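PDB 2QR3: Two-component system response regulator from Bacteroides fragilis, which probably regulates transcription as a sigma-54-activator-type response regulator, of which this chain is the N-terminal receiver domain, presumably phosphorylated in signalling. Local coordinates for residues Thr87-Ala90 with Asp91-Leu94. Numbering follows the deposited sequence.
Sequences TAYA and DIDL
Asp91 packs its CB against the hydroxyl of Thr87, with Thr87 OG1 3.4 Å from Asp91 CB. Beyond CB the carboxylate lies next to the Ala90 peptide, Asp91 CG being 3.6 Å from Ala90 C. OD1 sits 3.2 Å from Ala90 O, two acceptors side by side and not a hydrogen bond. A chi1 of -64° keeps CG beside its own backbone N, and from there OD2 accepts a hydrogen bond from a water, 2.8 Å from its oxygen. That water accepts one from Ala88 N, so a carboxylate suits this place: through the water it reaches Ala88, and OD2 also bonds Asn56. In the CheY-like receiver fold this is the turn from strand 83-88 into helix 92-100, within a beta-alpha-beta unit. Thr87 holds the place that receiver domains usually give to a threonine or serine, whose hydroxyl in relatives takes part in the phosphorylation switch, as it probably does here. Its OG1, anti to the backbone N (chi1 -175°), donates to Ala88 O at 3.0 Å. Asp91 N reaches Ala88 O from the opposite face at 2.9 Å, so two donors grip it. Ile92 N bonds to Tyr89 O, while branched Ile92 lays CG1 on that oxygen and sets CG2 4.2 Å from Thr87 CG2; both side chains also touch Val108.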
loop_
_atom_site.group_PDB
_atom_site.type_symbol
_atom_site.label_atom_id
_atom_site.label_comp_id
_atom_site.label_asym_id
_atom_site.label_seq_id
_atom_site.Cartn_x
_atom_site.Cartn_y
_atom_site.Cartn_z
ATOM N N THR A 87 -4.277 7.627 -1.884
ATOM C CA THR A 87 -5.358 8.529 -1.484
ATOM C C THR A 87 -5.890 9.395 -2.635
ATOM O O THR A 87 -5.116 9.952 -3.391
ATOM C CB THR A 87 -4.929 9.434 -0.283
ATOM O OG1 THR A 87 -6.056 10.210 0.152
ATOM C CG2 THR A 87 -3.838 10.402 -0.691
ATOM N N ALA A 88 -7.217 9.493 -2.757
ATOM C CA ALA A 88 -7.816 10.506 -3.624
ATOM C C ALA A 88 -7.495 11.902 -3.081
ATOM O O ALA A 88 -7.279 12.071 -1.875
ATOM C CB ALA A 88 -9.335 10.307 -3.688
ATOM N N TYR A 89 -7.511 12.918 -3.943
ATOM C CA TYR A 89 -7.367 14.297 -3.443
ATOM C C TYR A 89 -8.396 14.661 -2.373
ATOM O O TYR A 89 -8.094 15.408 -1.426
ATOM C CB TYR A 89 -7.380 15.338 -4.585
ATOM C CG TYR A 89 -6.046 15.509 -5.256
ATOM C CD1 TYR A 89 -5.752 14.808 -6.411
ATOM C CD2 TYR A 89 -5.057 16.351 -4.716
ATOM C CE1 TYR A 89 -4.514 14.936 -7.037
ATOM C CE2 TYR A 89 -3.805 16.483 -5.339
ATOM C CZ TYR A 89 -3.548 15.772 -6.501
ATOM O OH TYR A 89 -2.339 15.863 -7.167
ATOM N N ALA A 90 -9.604 14.113 -2.482
ATOM C CA ALA A 90 -10.662 14.419 -1.511
ATOM C C ALA A 90 -10.364 13.855 -0.114
ATOM O O ALA A 90 -11.020 14.239 0.881
ATOM C CB ALA A 90 -11.995 13.911 -2.001
ATOM N N ASP A 91 -9.380 12.952 -0.037
ATOM C CA ASP A 91 -9.013 12.392 1.243
ATOM C C ASP A 91 -7.618 12.792 1.754
ATOM O O ASP A 91 -7.142 12.152 2.692
ATOM C CB ASP A 91 -9.178 10.858 1.235
ATOM C CG ASP A 91 -10.636 10.437 1.052
ATOM O OD1 ASP A 91 -11.513 11.152 1.588
ATOM O OD2 ASP A 91 -10.890 9.415 0.384
ATOM N N ILE A 92 -6.995 13.834 1.187
ATOM C CA ILE A 92 -5.606 14.157 1.581
ATOM C C ILE A 92 -5.434 14.524 3.067
ATOM O O ILE A 92 -4.369 14.262 3.659
ATOM C CB ILE A 92 -4.895 15.208 0.661
ATOM C CG1 ILE A 92 -5.742 16.490 0.512
ATOM C CG2 ILE A 92 -4.406 14.528 -0.667
ATOM C CD1 ILE A 92 -5.052 17.620 -0.284
ATOM N N ASP A 93 -6.478 15.087 3.678
ATOM C CA ASP A 93 -6.451 15.334 5.116
ATOM C C ASP A 93 -6.276 14.028 5.898
ATOM O O ASP A 93 -5.543 13.970 6.879
ATOM C CB ASP A 93 -7.679 16.126 5.606
ATOM C CG ASP A 93 -9.021 15.378 5.402
ATOM O OD1 ASP A 93 -9.157 14.617 4.429
ATOM O OD2 ASP A 93 -9.961 15.581 6.222
ATOM N N LEU A 94 -6.968 12.981 5.471
ATOM C CA LEU A 94 -6.840 11.670 6.119
ATOM C C LEU A 94 -5.480 11.006 5.835
ATOM O O LEU A 94 -4.941 10.333 6.705
ATOM C CB LEU A 94 -7.989 10.747 5.663
ATOM C CG LEU A 94 -9.382 11.280 6.034
ATOM C CD1 LEU A 94 -10.424 10.219 5.598
ATOM C CD2 LEU A 94 -9.521 11.595 7.517
HETATM O O HOH W 1 -8.929 8.079 -1.151
#